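Local structure of adherence and virulence protein A (6PON) at residues Q93-D97 against L171-T175; I119-M123 against Y162-P166; L190-L195 against A207-E211. The protein is a fibronectin-binding adherence and virulence factor of Streptococcus pneumoniae, modelled here as its N-terminal domain, and probably helps the bacterium attach to host tissue. All blocks are in the same frame, centred on the assembly; numbering follows the deposited sequence.

Contact 1: Q93-D97 against L171-T175; sequences QVEND and LNPFT
Asn172 reaches across to Glu95 with its amide plane standing nearly upright, 83°, on the carboxylate. ND2 sends a hydrogen in its own plane along an almost straight line to Glu95 OE2, 2.9 Å away, and lands above the carboxylate plane. A water that donates to the same OE2 continues to Thr175 OG1. On the other branch, Asn172 OD1 lies 3.6 Å from Asn96 CB while accepting from Phe174 N at 3.0 Å, an Asx turn that fixes the flip of the amide. Glu95 and Asn96 are the two central residues of a type II' beta turn, Val94 to Asp97, the hairpin link between strands 87-93 and 99-107; the turn aims Asn96 at loop 171-175, while Glu95 reaches it by a bend at chi2 (-51°). The amide of Asn96 meets Phe174 at the ring edge, the two planes 68° apart, with Asn96 OD1 3.0 Å from Phe174 CE2. Asn96 ND2 passes 4.0 Å from Pro173 CD and donates to Gln200 O. The same Phe174 ring stacks on His9 of helix 5-19 and meets Phe226 of the second subunit edge-to-face.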
loop_
_atom_site.group_PDB
_atom_site.type_symbol
_atom_site.label_atom_id
_atom_site.label_comp_id
_atom_site.label_asym_id
_atom_site.label_seq_id
_atom_site.Cartn_x
_atom_site.Cartn_y
_atom_site.Cartn_z
ATOM N N GLN B 93 -2.298 8.384 28.825
ATOM C CA GLN B 93 -2.237 9.412 27.800
ATOM C C GLN B 93 -3.654 9.813 27.407
ATOM O O GLN B 93 -4.544 8.964 27.300
ATOM C CB GLN B 93 -1.474 8.890 26.580
ATOM C CG GLN B 93 -1.342 9.863 25.438
ATOM C CD GLN B 93 -0.592 9.261 24.272
ATOM O OE1 GLN B 93 -0.392 8.042 24.205
ATOM N NE2 GLN B 93 -0.153 10.112 23.354
ATOM N N VAL B 94 -3.868 11.108 27.196
ATOM C CA VAL B 94 -5.130 11.572 26.624
ATOM C C VAL B 94 -5.065 11.362 25.118
ATOM O O VAL B 94 -4.331 12.065 24.421
ATOM C CB VAL B 94 -5.406 13.042 26.952
ATOM C CG1 VAL B 94 -6.769 13.430 26.402
ATOM C CG2 VAL B 94 -5.331 13.289 28.443
ATOM N N GLU B 95 -5.829 10.400 24.614
ATOM C CA GLU B 95 -5.941 10.170 23.165
ATOM C C GLU B 95 -4.528 9.933 22.626
ATOM O O GLU B 95 -3.792 9.109 23.195
ATOM C CB GLU B 95 -6.703 11.337 22.540
ATOM C CG GLU B 95 -8.213 11.231 22.634
ATOM C CD GLU B 95 -8.757 9.875 22.133
ATOM O OE1 GLU B 95 -9.377 9.145 22.946
ATOM O OE2 GLU B 95 -8.571 9.538 20.939
ATOM N N ASN B 96 -4.103 10.622 21.564
ATOM C CA ASN B 96 -2.717 10.598 21.116
ATOM C C ASN B 96 -2.099 11.983 21.218
ATOM O O ASN B 96 -1.156 12.305 20.497
ATOM C CB ASN B 96 -2.590 10.070 19.688
ATOM C CG ASN B 96 -1.192 9.534 19.382
ATOM O OD1 ASN B 96 -0.657 8.714 20.127
ATOM N ND2 ASN B 96 -0.597 9.998 18.279
ATOM N N ASP B 97 -2.625 12.813 22.114
ATOM C CA ASP B 97 -2.078 14.141 22.320
ATOM C C ASP B 97 -0.905 14.063 23.299
ATOM O O ASP B 97 -0.629 13.018 23.888
ATOM C CB ASP B 97 -3.168 15.079 22.830
ATOM C CG ASP B 97 -2.884 16.544 22.527
ATOM O OD1 ASP B 97 -1.741 16.905 22.148
ATOM O OD2 ASP B 97 -3.827 17.347 22.689
ATOM N N LEU B 171 -7.504 13.410 14.172
ATOM C CA LEU B 171 -7.941 12.033 14.387
ATOM C C LEU B 171 -6.833 11.174 14.983
ATOM O O LEU B 171 -5.688 11.205 14.522
ATOM C CB LEU B 171 -8.407 11.395 13.073
ATOM C CG LEU B 171 -9.691 11.896 12.418
ATOM C CD1 LEU B 171 -9.780 11.334 11.020
ATOM C CD2 LEU B 171 -10.907 11.496 13.223
ATOM N N ASN B 172 -7.190 10.379 15.980
ATOM C CA ASN B 172 -6.237 9.496 16.635
ATOM C C ASN B 172 -5.837 8.350 15.708
ATOM O O ASN B 172 -6.676 7.490 15.409
ATOM C CB ASN B 172 -6.853 8.968 17.926
ATOM C CG ASN B 172 -5.873 8.188 18.769
ATOM O OD1 ASN B 172 -4.876 7.663 18.263
ATOM N ND2 ASN B 172 -6.147 8.104 20.072
ATOM N N PRO B 173 -4.576 8.274 15.263
ATOM C CA PRO B 173 -4.206 7.253 14.267
ATOM C C PRO B 173 -4.186 5.842 14.813
ATOM O O PRO B 173 -4.230 4.898 14.022
ATOM C CB PRO B 173 -2.801 7.690 13.815
ATOM C CG PRO B 173 -2.263 8.430 14.979
ATOM C CD PRO B 173 -3.430 9.114 15.646
ATOM N N PHE B 174 -4.096 5.663 16.127
ATOM C CA PHE B 174 -4.067 4.316 16.688
ATOM C C PHE B 174 -5.439 3.657 16.640
ATOM O O PHE B 174 -5.527 2.433 16.550
ATOM C CB PHE B 174 -3.558 4.352 18.141
ATOM C CG PHE B 174 -2.087 4.618 18.268
ATOM C CD1 PHE B 174 -1.174 3.594 18.145
ATOM C CD2 PHE B 174 -1.619 5.890 18.508
ATOM C CE1 PHE B 174 0.186 3.830 18.247
ATOM C CE2 PHE B 174 -0.269 6.133 18.613
ATOM C CZ PHE B 174 0.635 5.095 18.479
ATOM N N THR B 175 -6.514 4.442 16.706
ATOM C CA THR B 175 -7.856 3.914 16.933
ATOM C C THR B 175 -8.822 4.189 15.798
ATOM O O THR B 175 -9.983 3.780 15.894
ATOM C CB THR B 175 -8.461 4.497 18.216
ATOM O OG1 THR B 175 -8.517 5.928 18.094
ATOM C CG2 THR B 175 -7.616 4.134 19.421
HETATM O O HOH W 1 -10.202 7.422 19.867
#

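Contact 2: I119-M123 against Y162-P166; sequences IIEIM and YIAPP
Glu121 and Tyr162 come at each other from opposite directions, the first from the end of strand 113-121, the second from the long loop that follows strand 139-142. From CB, Glu121 sets CG anti to the carbonyl carbon (chi1 -52°) and then runs out extended: CG passes 4.1 Å from Pro165 CG, and at CD the gap to that same proline carbon has closed to 3.5 Å. Of the carboxylate oxygens, OE1 is also close to Pro165 CG and takes a salt bridge from Arg154 NH2, while NH1 of that arginine holds Ile163 O in the loop. OE2 accepts from Tyr162 OH at 2.7 Å through the anti lone pair, the one turned away from OE1, and it sits at the edge of the phenol ring. Two residues earlier on the strand, Ile119 points to the same side and puts its CD1 over one face of the Tyr162 ring, a CH-pi contact 3.8 Å from the centroid and 17° off the normal. Farther on, Met123 CE touches Pro165 CG at 4.2 Å. The loop thus runs roughly along the strand, over one face of the five-stranded antiparallel sheet, where Tyr162 also packs on Val132. With Arg154 on OE1 and the phenol on OE2 among its partners, the buried carboxylate is probably ionised, and its pairing with Arg154 would add a charged link between strand and loop.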
loop_
_atom_site.group_PDB
_atom_site.type_symbol
_atom_site.label_atom_id
_atom_site.label_comp_id
_atom_site.label_asym_id
_atom_site.label_seq_id
_atom_site.Cartn_x
_atom_site.Cartn_y
_atom_site.Cartn_z
ATOM N N ILE B 119 -1.027 16.101 36.145
ATOM C CA ILE B 119 -1.159 16.267 34.701
ATOM C C ILE B 119 0.064 16.996 34.164
ATOM O O ILE B 119 0.410 18.078 34.660
ATOM C CB ILE B 119 -2.418 17.067 34.326
ATOM C CG1 ILE B 119 -3.687 16.456 34.921
ATOM C CG2 ILE B 119 -2.500 17.231 32.799
ATOM C CD1 ILE B 119 -4.959 17.292 34.649
ATOM N N ILE B 120 0.688 16.438 33.120
ATOM C CA ILE B 120 1.729 17.148 32.386
ATOM C C ILE B 120 1.233 17.382 30.965
ATOM O O ILE B 120 0.755 16.455 30.306
ATOM C CB ILE B 120 3.087 16.410 32.394
ATOM C CG1 ILE B 120 4.122 17.210 31.600
ATOM C CG2 ILE B 120 2.990 14.961 31.836
ATOM C CD1 ILE B 120 5.523 16.607 31.613
ATOM N N GLU B 121 1.321 18.631 30.517
ATOM C CA GLU B 121 1.009 19.035 29.157
ATOM C C GLU B 121 2.309 19.474 28.510
ATOM O O GLU B 121 2.961 20.405 28.998
ATOM C CB GLU B 121 0.003 20.184 29.133
ATOM C CG GLU B 121 -1.251 19.949 29.949
ATOM C CD GLU B 121 -2.041 21.230 30.109
ATOM O OE1 GLU B 121 -1.523 22.277 29.638
ATOM O OE2 GLU B 121 -3.157 21.191 30.686
ATOM N N ILE B 122 2.683 18.799 27.432
ATOM C CA ILE B 122 3.914 19.091 26.713
ATOM C C ILE B 122 3.489 19.809 25.441
ATOM O O ILE B 122 3.178 19.189 24.423
ATOM C CB ILE B 122 4.719 17.831 26.446
ATOM C CG1 ILE B 122 5.051 17.185 27.789
ATOM C CG2 ILE B 122 5.984 18.167 25.685
ATOM C CD1 ILE B 122 5.447 15.747 27.689
ATOM N N MET B 123 3.465 21.138 25.516
ATOM C CA MET B 123 2.902 22.034 24.511
ATOM C C MET B 123 3.846 23.187 24.243
ATOM O O MET B 123 3.448 24.354 24.239
ATOM C CB MET B 123 1.552 22.592 24.960
ATOM C CG MET B 123 0.535 21.540 25.396
ATOM S SD MET B 123 -0.264 20.807 23.968
ATOM C CE MET B 123 -1.116 19.419 24.703
ATOM N N TYR B 162 -9.923 23.157 36.378
ATOM C CA TYR B 162 -9.008 22.755 35.315
ATOM C C TYR B 162 -9.721 22.749 33.973
ATOM O O TYR B 162 -10.838 22.241 33.846
ATOM C CB TYR B 162 -8.408 21.369 35.587
ATOM C CG TYR B 162 -7.536 20.857 34.461
ATOM C CD1 TYR B 162 -6.248 21.358 34.261
ATOM C CD2 TYR B 162 -8.002 19.890 33.579
ATOM C CE1 TYR B 162 -5.444 20.896 33.214
ATOM C CE2 TYR B 162 -7.214 19.425 32.536
ATOM C CZ TYR B 162 -5.940 19.933 32.357
ATOM O OH TYR B 162 -5.163 19.453 31.317
ATOM N N ILE B 163 -9.064 23.315 32.967
ATOM C CA ILE B 163 -9.534 23.265 31.590
ATOM C C ILE B 163 -8.422 22.675 30.743
ATOM O O ILE B 163 -7.270 23.124 30.832
ATOM C CB ILE B 163 -9.909 24.657 31.049
ATOM C CG1 ILE B 163 -10.860 25.390 32.004
ATOM C CG2 ILE B 163 -10.504 24.508 29.660
ATOM C CD1 ILE B 163 -10.921 26.909 31.771
ATOM N N ALA B 164 -8.769 21.689 29.911
ATOM C CA ALA B 164 -7.801 21.074 29.022
ATOM C C ALA B 164 -7.344 22.070 27.966
ATOM O O ALA B 164 -8.037 23.043 27.674
ATOM C CB ALA B 164 -8.395 19.847 28.332
ATOM N N PRO B 165 -6.186 21.841 27.369
ATOM C CA PRO B 165 -5.745 22.698 26.286
ATOM C C PRO B 165 -6.718 22.655 25.122
ATOM O O PRO B 165 -7.492 21.697 24.964
ATOM C CB PRO B 165 -4.380 22.101 25.899
ATOM C CG PRO B 165 -3.909 21.470 27.152
ATOM C CD PRO B 165 -5.145 20.881 27.769
ATOM N N PRO B 166 -6.730 23.695 24.300
ATOM C CA PRO B 166 -7.436 23.614 23.017
ATOM C C PRO B 166 -7.005 22.400 22.210
ATOM O O PRO B 166 -5.841 22.332 21.801
ATOM C CB PRO B 166 -7.026 24.914 22.308
ATOM C CG PRO B 166 -6.577 25.845 23.395
ATOM C CD PRO B 166 -6.044 24.986 24.501
#

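Contact 3: L190-L195 against A207-E211; sequences LTAKNL and ANELE
Glu211 turns CG away from its own backbone N (chi1 174°) and stays extended beyond it, which carries OE1 to the backbone N of Ala192. Thr191, the residue before Ala192, has a chi1 of 55°, which tucks OG1 in between the backbone N and the carbonyl carbon, where Thr191 OG1 accepts from Asn194 N at 3.2 Å. Thr191 is therefore the N-cap of helix 192-198, and Glu211, from the neighbouring helix 204-225, takes up another amide of the same first turn. The bond from Ala192 N to Glu211 OE1 is modelled at 2.5 Å with a bent N-H angle of 140°, and the donor stands above the carboxylate plane; so short a length is doubtful in detail. Beside it, the methyl CB of Ala207 presses on Ala192 O at 3.4 Å. Such small residues let the two backbones come near, the CA atoms of Ala192 and Ala207 being 4.8 Å apart. Deeper in, Leu195 lays CD1 against the helix 204-225 backbone, 3.7 Å from Glu211 N, and also touches Leu210 CG. Glu211 CG runs alongside Leu190 O, and a water donates both to that oxygen and to Glu211 O. The pair of consecutive helices, joined by a short linker, is consistent with the helix-two-turns-helix clan to which the family belongs. Leu190 packs on Lys218, and Leu210 on Phe225, of the second subunit. Because a helix N-terminus carries partial positive charge, the carboxylate of Glu211 is probably stabilised as an anion there, which would add an acceptor from helix 204-225 to the cap Thr191 supplies, if the bond is as modelled.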
loop_
_atom_site.group_PDB
_atom_site.type_symbol
_atom_site.label_atom_id
_atom_site.label_comp_id
_atom_site.label_asym_id
_atom_site.label_seq_id
_atom_site.Cartn_x
_atom_site.Cartn_y
_atom_site.Cartn_z
ATOM N N LEU B 190 -1.112 12.267 1.066
ATOM C CA LEU B 190 -0.378 11.734 2.202
ATOM C C LEU B 190 1.000 12.354 2.328
ATOM O O LEU B 190 1.977 11.658 2.609
ATOM C CB LEU B 190 -0.305 10.222 2.078
ATOM C CG LEU B 190 -1.703 9.671 1.741
ATOM C CD1 LEU B 190 -1.674 8.153 1.536
ATOM C CD2 LEU B 190 -2.752 10.080 2.808
ATOM N N THR B 191 1.100 13.665 2.109
ATOM C CA THR B 191 2.328 14.368 2.442
ATOM C C THR B 191 2.503 14.415 3.951
ATOM O O THR B 191 1.548 14.279 4.725
ATOM C CB THR B 191 2.331 15.802 1.901
ATOM O OG1 THR B 191 1.173 16.497 2.379
ATOM C CG2 THR B 191 2.346 15.820 0.385
ATOM N N ALA B 192 3.758 14.606 4.359
ATOM C CA ALA B 192 4.085 14.754 5.774
ATOM C C ALA B 192 3.161 15.757 6.450
ATOM O O ALA B 192 2.613 15.495 7.529
ATOM C CB ALA B 192 5.544 15.189 5.916
ATOM N N LYS B 193 2.938 16.898 5.799
ATOM C CA LYS B 193 2.155 17.959 6.413
ATOM C C LYS B 193 0.672 17.625 6.439
ATOM O O LYS B 193 -0.007 17.911 7.428
ATOM C CB LYS B 193 2.400 19.286 5.703
ATOM C CG LYS B 193 1.273 20.309 5.898
ATOM C CD LYS B 193 1.822 21.732 5.953
ATOM C CE LYS B 193 0.721 22.758 5.804
ATOM N NZ LYS B 193 0.637 23.189 4.392
ATOM N N ASN B 194 0.137 17.012 5.386
ATOM C CA ASN B 194 -1.286 16.686 5.462
ATOM C C ASN B 194 -1.549 15.567 6.462
ATOM O O ASN B 194 -2.618 15.530 7.081
ATOM C CB ASN B 194 -1.851 16.322 4.092
ATOM C CG ASN B 194 -3.360 16.498 4.032
ATOM O OD1 ASN B 194 -3.902 17.417 4.650
ATOM N ND2 ASN B 194 -4.050 15.607 3.311
ATOM N N LEU B 195 -0.584 14.673 6.668
ATOM C CA LEU B 195 -0.745 13.665 7.708
ATOM C C LEU B 195 -0.750 14.305 9.094
ATOM O O LEU B 195 -1.497 13.874 9.986
ATOM C CB LEU B 195 0.368 12.632 7.591
ATOM C CG LEU B 195 0.335 11.738 6.351
ATOM C CD1 LEU B 195 1.691 11.095 6.108
ATOM C CD2 LEU B 195 -0.730 10.674 6.519
ATOM N N ALA B 207 6.005 12.151 10.967
ATOM C CA ALA B 207 5.188 12.244 9.764
ATOM C C ALA B 207 6.015 12.072 8.498
ATOM O O ALA B 207 5.495 11.582 7.485
ATOM C CB ALA B 207 4.440 13.566 9.728
ATOM N N ASN B 208 7.286 12.475 8.514
ATOM C CA ASN B 208 8.117 12.184 7.353
ATOM C C ASN B 208 8.271 10.688 7.187
ATOM O O ASN B 208 8.185 10.165 6.066
ATOM C CB ASN B 208 9.488 12.850 7.470
ATOM C CG ASN B 208 9.420 14.344 7.296
ATOM O OD1 ASN B 208 8.465 14.855 6.730
ATOM N ND2 ASN B 208 10.433 15.062 7.799
ATOM N N GLU B 209 8.478 9.981 8.301
ATOM C CA GLU B 209 8.638 8.534 8.250
ATOM C C GLU B 209 7.365 7.867 7.762
ATOM O O GLU B 209 7.414 6.985 6.903
ATOM C CB GLU B 209 9.028 7.989 9.625
ATOM C CG GLU B 209 9.037 6.462 9.693
ATOM C CD GLU B 209 10.191 5.828 8.925
ATOM O OE1 GLU B 209 11.045 6.575 8.397
ATOM O OE2 GLU B 209 10.260 4.578 8.874
ATOM N N LEU B 210 6.213 8.286 8.283
ATOM C CA LEU B 210 4.958 7.741 7.792
ATOM C C LEU B 210 4.775 8.051 6.311
ATOM O O LEU B 210 4.440 7.157 5.521
ATOM C CB LEU B 210 3.788 8.274 8.608
ATOM C CG LEU B 210 2.439 7.613 8.303
ATOM C CD1 LEU B 210 2.530 6.089 8.373
ATOM C CD2 LEU B 210 1.316 8.144 9.208
ATOM N N GLU B 211 4.984 9.315 5.911
ATOM C CA GLU B 211 4.904 9.647 4.492
ATOM C C GLU B 211 5.800 8.726 3.671
ATOM O O GLU B 211 5.374 8.186 2.642
ATOM C CB GLU B 211 5.281 11.110 4.223
ATOM C CG GLU B 211 5.345 11.432 2.691
ATOM C CD GLU B 211 5.853 12.843 2.327
ATOM O OE1 GLU B 211 5.788 13.780 3.149
ATOM O OE2 GLU B 211 6.307 13.020 1.177
HETATM O O HOH W 2 2.753 9.451 1.505
#

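All three contacts are partly buried. Contacts 1 and 2 both join the five-stranded sheet to the long loop between strand 139-142 and helix 178-187, contact 1 at the 87-93/99-107 hairpin turn and contact 2 on strand 113-121; they touch where Asp97 OD1 comes within 3.6 Å of Met123 CE. Contact 3, about 25 Å from contact 2 between centres, joins the start of helix 192-198, with the two residues before it, to helix 204-225. Each has a glutamate acceptor, taking a phenol OH in contact 2, an asparagine amide and a water in contact 1, and a backbone N-H at a helix start in contact 3. The second subunit reaches contacts 1 and 3 but not contact 2.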